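Local coordinates for protection of telomeres protein 1 (Schizosaccharomyces pombe, PDB 7CUI) that binds single-stranded telomeric DNA, protects the 3' overhang of chromosome ends and regulates telomerase and telomere length, here represented by its C-terminal domain, at residues Arg141-His144 with His145-Lys148; Glu129-Phe132 with Leu133-Asn137. All coordinates share one frame; numbering follows the deposited sequence.

Contact 1 (Arg141-His144 with His145-Lys148); sequences RIQH and HISK. With SO4 (sulfate ion), chain E.
H144 and H145, neighbours in helix 138-148, meet as a T-shaped pair: the CD2 edge of H144 is directed at the face of H145, with ring centroids 5.2 Å apart and planes at 75°. CG of H144 lies anti to the backbone N (chi1 167°), beside the carbonyl carbon; one face of the ring takes NH2 of R141, over its centre and 3.5 Å above the plane.

The apolar part lies on another side of the helix, which runs in the connection between strands 93-99 and 163-171 of the C-terminal OB-fold domain. CG2 of I142 touches CD1 of I146 at 3.8 Å, and both isoleucines pack on P152 and on K63 of strand 49-73.

Backbone bonds of the i to i+4 kind hold this geometry: H145 N to R141 O (2.9 Å), I146 N to I142 O and S147 N to Q143 O, followed by a weak one from K148 N to H144 O.

The polar ends gather round a sulfate, probably from the crystallisation liquor. R141 NH1 gives a nearly straight bond to sulfate O2 (3.2 Å, 162°). A water donates to sulfate O1 at 2.6 Å, also bonds H144 NE2 (3.2 Å), and accepts weakly from NZ of the extended K148.

R141 NE and H145 NE2 both reach D158 OD2, by a salt bridge and a hydrogen bond respectively, while H145 ND1 bonds E150 OE2. With both imidazole nitrogens facing carboxylates, H145 is likely to favour its protonated form. R141 is divided between D158 and the sulfate, consistent with a positive patch able to hold an anion, without implying a DNA site.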
loop_
_atom_site.group_PDB
_atom_site.type_symbol
_atom_site.label_atom_id
_atom_site.label_comp_id
_atom_site.label_asym_id
_atom_site.label_seq_id
_atom_site.Cartn_x
_atom_site.Cartn_y
_atom_site.Cartn_z
ATOM N N ARG A 141 2.699 16.237 6.784
ATOM C CA ARG A 141 3.001 17.209 5.748
ATOM C C ARG A 141 1.877 17.214 4.716
ATOM O O ARG A 141 1.503 18.270 4.208
ATOM C CB ARG A 141 4.353 16.899 5.097
ATOM C CG ARG A 141 5.569 17.465 5.834
ATOM C CD ARG A 141 5.474 18.786 6.573
ATOM N NE ARG A 141 5.573 19.992 5.746
ATOM C CZ ARG A 141 5.435 21.259 6.178
ATOM N NH1 ARG A 141 5.655 22.291 5.327
ATOM N NH2 ARG A 141 5.121 21.491 7.444
ATOM N N ILE A 142 1.348 16.025 4.411
ATOM C CA ILE A 142 0.251 15.923 3.465
ATOM C C ILE A 142 -0.953 16.688 4.017
ATOM O O ILE A 142 -1.577 17.457 3.286
ATOM C CB ILE A 142 -0.063 14.455 3.113
ATOM C CG1 ILE A 142 0.925 13.917 2.072
ATOM C CG2 ILE A 142 -1.508 14.300 2.654
ATOM C CD1 ILE A 142 0.751 12.458 1.735
ATOM N N GLN A 143 -1.245 16.507 5.313
ATOM C CA GLN A 143 -2.348 17.220 5.939
ATOM C C GLN A 143 -2.042 18.715 6.033
ATOM O O GLN A 143 -2.943 19.548 5.930
ATOM C CB GLN A 143 -2.653 16.651 7.324
ATOM C CG GLN A 143 -3.240 15.248 7.287
ATOM C CD GLN A 143 -4.404 15.109 6.333
ATOM O OE1 GLN A 143 -4.555 14.090 5.665
ATOM N NE2 GLN A 143 -5.252 16.124 6.269
ATOM N N HIS A 144 -0.762 19.043 6.238
ATOM C CA HIS A 144 -0.330 20.427 6.300
ATOM C C HIS A 144 -0.676 21.129 4.990
ATOM O O HIS A 144 -1.169 22.254 5.001
ATOM C CB HIS A 144 1.166 20.519 6.627
ATOM C CG HIS A 144 1.719 21.887 6.405
ATOM N ND1 HIS A 144 1.617 22.892 7.354
ATOM C CD2 HIS A 144 2.327 22.441 5.332
ATOM C CE1 HIS A 144 2.155 23.998 6.881
ATOM N NE2 HIS A 144 2.597 23.748 5.640
ATOM N N HIS A 145 -0.419 20.455 3.863
ATOM C CA HIS A 145 -0.621 21.073 2.560
ATOM C C HIS A 145 -2.109 21.203 2.239
ATOM O O HIS A 145 -2.543 22.217 1.687
ATOM C CB HIS A 145 0.168 20.341 1.469
ATOM C CG HIS A 145 1.637 20.587 1.541
ATOM N ND1 HIS A 145 2.189 21.846 1.370
ATOM C CD2 HIS A 145 2.675 19.750 1.763
ATOM C CE1 HIS A 145 3.501 21.771 1.481
ATOM N NE2 HIS A 145 3.824 20.493 1.722
ATOM N N ILE A 146 -2.884 20.174 2.599
ATOM C CA ILE A 146 -4.316 20.193 2.354
ATOM C C ILE A 146 -4.941 21.406 3.052
ATOM O O ILE A 146 -5.740 22.114 2.448
ATOM C CB ILE A 146 -4.965 18.845 2.734
ATOM C CG1 ILE A 146 -4.503 17.737 1.781
ATOM C CG2 ILE A 146 -6.485 18.961 2.789
ATOM C CD1 ILE A 146 -4.740 16.329 2.278
ATOM N N SER A 147 -4.532 21.677 4.296
ATOM C CA SER A 147 -5.086 22.778 5.070
ATOM C C SER A 147 -4.654 24.136 4.513
ATOM O O SER A 147 -5.350 25.133 4.718
ATOM C CB SER A 147 -4.733 22.656 6.532
ATOM O OG SER A 147 -5.492 21.629 7.161
ATOM N N LYS A 148 -3.504 24.155 3.820
ATOM C CA LYS A 148 -2.937 25.368 3.249
ATOM C C LYS A 148 -3.469 25.597 1.831
ATOM O O LYS A 148 -3.258 26.663 1.256
ATOM C CB LYS A 148 -1.407 25.298 3.293
ATOM C CG LYS A 148 -0.690 26.633 3.142
ATOM C CD LYS A 148 0.767 26.577 3.506
ATOM C CE LYS A 148 1.494 27.865 3.190
ATOM N NZ LYS A 148 2.824 27.918 3.842
HETATM S S SO4 E . 6.726 25.380 5.149
HETATM O O1 SO4 E . 5.786 25.468 4.063
HETATM O O2 SO4 E . 6.006 25.271 6.392
HETATM O O3 SO4 E . 7.561 24.220 4.970
HETATM O O4 SO4 E . 7.548 26.559 5.170
HETATM O O HOH W 1 3.607 24.772 2.745
#

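Contact 2 (Glu129-Phe132 with Leu133-Asn137); sequences ERLF and LIWGN
At the C-terminal end of helix 121-135, between the third and fourth barrel strands of an OB fold, L131 packs against W135. W135 CG, in the crowded position between backbone N and carbonyl carbon (chi1 65°), brings the indole over L131: L131 CB lies 4.0 Å from the centroid of the W135 six-membered ring, a CH-pi contact, and L131 CD1 is 3.5 Å from W135 CH2. L131 CD2 also meets I134 CD1.

The helix is kinked: L133 N and I134 N bond three residues back, to R130 O and L131 O, instead of four, while W135 N returns to the i to i+4 pattern, so L131 O accepts two bonds.

W135 stacks on F60 and touches F68 on the barrel, while L131 and I134 rest on I198. With the indole cut back to the methyl of an alanine, F60 would probably lose its stacking partner and L131 the ring it packs on.

G136, with positive phi, is the first residue to leave helical backbone angles; its N bonds F132 O (2.8 Å), and its CA makes a CH-pi contact over the F132 ring face. At that ring's edge, N137 ND2 (3.7 Å from F132 CE1) hydrogen-bonds E140.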
loop_
_atom_site.group_PDB
_atom_site.type_symbol
_atom_site.label_atom_id
_atom_site.label_comp_id
_atom_site.label_asym_id
_atom_site.label_seq_id
_atom_site.Cartn_x
_atom_site.Cartn_y
_atom_site.Cartn_z
ATOM N N GLU A 129 0.433 6.401 14.613
ATOM C CA GLU A 129 1.703 6.191 15.291
ATOM C C GLU A 129 2.423 4.985 14.697
ATOM O O GLU A 129 3.645 4.992 14.581
ATOM C CB GLU A 129 1.511 6.071 16.803
ATOM C CG GLU A 129 1.297 7.416 17.483
ATOM C CD GLU A 129 0.902 7.344 18.951
ATOM O OE1 GLU A 129 0.938 8.401 19.624
ATOM O OE2 GLU A 129 0.556 6.233 19.421
ATOM N N ARG A 130 1.649 3.975 14.290
ATOM C CA ARG A 130 2.219 2.773 13.707
ATOM C C ARG A 130 2.739 3.068 12.301
ATOM O O ARG A 130 3.854 2.683 11.960
ATOM C CB ARG A 130 1.195 1.636 13.702
ATOM C CG ARG A 130 1.827 0.258 13.595
ATOM C CD ARG A 130 1.674 -0.528 14.877
ATOM N NE ARG A 130 2.346 -1.819 14.819
ATOM C CZ ARG A 130 3.485 -2.095 15.437
ATOM N NH1 ARG A 130 4.085 -1.167 16.163
ATOM N NH2 ARG A 130 4.016 -3.299 15.332
ATOM N N LEU A 131 1.929 3.773 11.501
ATOM C CA LEU A 131 2.277 4.090 10.126
ATOM C C LEU A 131 3.401 5.128 10.085
ATOM O O LEU A 131 4.075 5.276 9.070
ATOM C CB LEU A 131 1.017 4.562 9.388
ATOM C CG LEU A 131 -0.043 3.483 9.133
ATOM C CD1 LEU A 131 -1.216 4.047 8.348
ATOM C CD2 LEU A 131 0.547 2.295 8.386
ATOM N N PHE A 132 3.620 5.825 11.205
ATOM C CA PHE A 132 4.732 6.752 11.313
ATOM C C PHE A 132 6.045 6.021 11.031
ATOM O O PHE A 132 6.971 6.605 10.469
ATOM C CB PHE A 132 4.730 7.448 12.677
ATOM C CG PHE A 132 5.638 8.651 12.758
ATOM C CD1 PHE A 132 5.171 9.912 12.403
ATOM C CD2 PHE A 132 6.956 8.529 13.189
ATOM C CE1 PHE A 132 6.004 11.022 12.477
ATOM C CE2 PHE A 132 7.786 9.641 13.264
ATOM C CZ PHE A 132 7.316 10.881 12.893
ATOM N N LEU A 133 6.092 4.728 11.381
ATOM C CA LEU A 133 7.303 3.932 11.283
ATOM C C LEU A 133 7.636 3.581 9.829
ATOM O O LEU A 133 8.757 3.150 9.555
ATOM C CB LEU A 133 7.171 2.683 12.162
ATOM C CG LEU A 133 6.882 2.932 13.646
ATOM C CD1 LEU A 133 6.627 1.624 14.396
ATOM C CD2 LEU A 133 7.999 3.729 14.314
ATOM N N ILE A 134 6.689 3.784 8.898
ATOM C CA ILE A 134 6.945 3.480 7.492
ATOM C C ILE A 134 7.006 4.741 6.629
ATOM O O ILE A 134 7.619 4.704 5.563
ATOM C CB ILE A 134 5.969 2.440 6.894
ATOM C CG1 ILE A 134 4.520 2.934 6.887
ATOM C CG2 ILE A 134 6.107 1.092 7.579
ATOM C CD1 ILE A 134 3.610 2.160 5.957
ATOM N N TRP A 135 6.367 5.841 7.054
ATOM C CA TRP A 135 6.352 7.031 6.212
ATOM C C TRP A 135 6.752 8.311 6.957
ATOM O O TRP A 135 6.582 9.408 6.421
ATOM C CB TRP A 135 5.009 7.180 5.476
ATOM C CG TRP A 135 3.809 7.431 6.344
ATOM C CD1 TRP A 135 3.761 8.099 7.537
ATOM C CD2 TRP A 135 2.453 7.037 6.054
ATOM N NE1 TRP A 135 2.474 8.136 8.006
ATOM C CE2 TRP A 135 1.649 7.486 7.124
ATOM C CE3 TRP A 135 1.843 6.347 5.000
ATOM C CZ2 TRP A 135 0.270 7.264 7.168
ATOM C CZ3 TRP A 135 0.484 6.117 5.046
ATOM C CH2 TRP A 135 -0.293 6.581 6.111
ATOM N N GLY A 136 7.270 8.183 8.186
ATOM C CA GLY A 136 7.747 9.336 8.937
ATOM C C GLY A 136 6.730 10.475 8.977
ATOM O O GLY A 136 5.558 10.262 9.327
ATOM N N ASN A 137 7.185 11.676 8.586
ATOM C CA ASN A 137 6.374 12.883 8.697
ATOM C C ASN A 137 5.533 13.136 7.446
ATOM O O ASN A 137 5.004 14.234 7.285
ATOM C CB ASN A 137 7.204 14.126 9.024
ATOM C CG ASN A 137 7.971 13.996 10.321
ATOM O OD1 ASN A 137 9.143 13.624 10.314
ATOM N ND2 ASN A 137 7.319 14.273 11.433
#

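Contact 2 precedes contact 1 along the chain: it lies at the C-terminal end of helix 121-135, N137 stands at the N-cap position of the next helix, and contact 1 occupies the later turns of helix 138-148. Their centres are 16 Å apart and they do not touch except through the adjoining chain. Both helices belong to the long connection between strands 93-99 and 163-171 of the curled OB sheet. Contact 2 lies nearer the centre of the chain, about 11 Å from it centre to centre, than contact 1, at about 19 Å. F60 meets W135 and I142, and V159 meets N137 and R141, so these are common neighbours of two helices that pack this connection against the barrel.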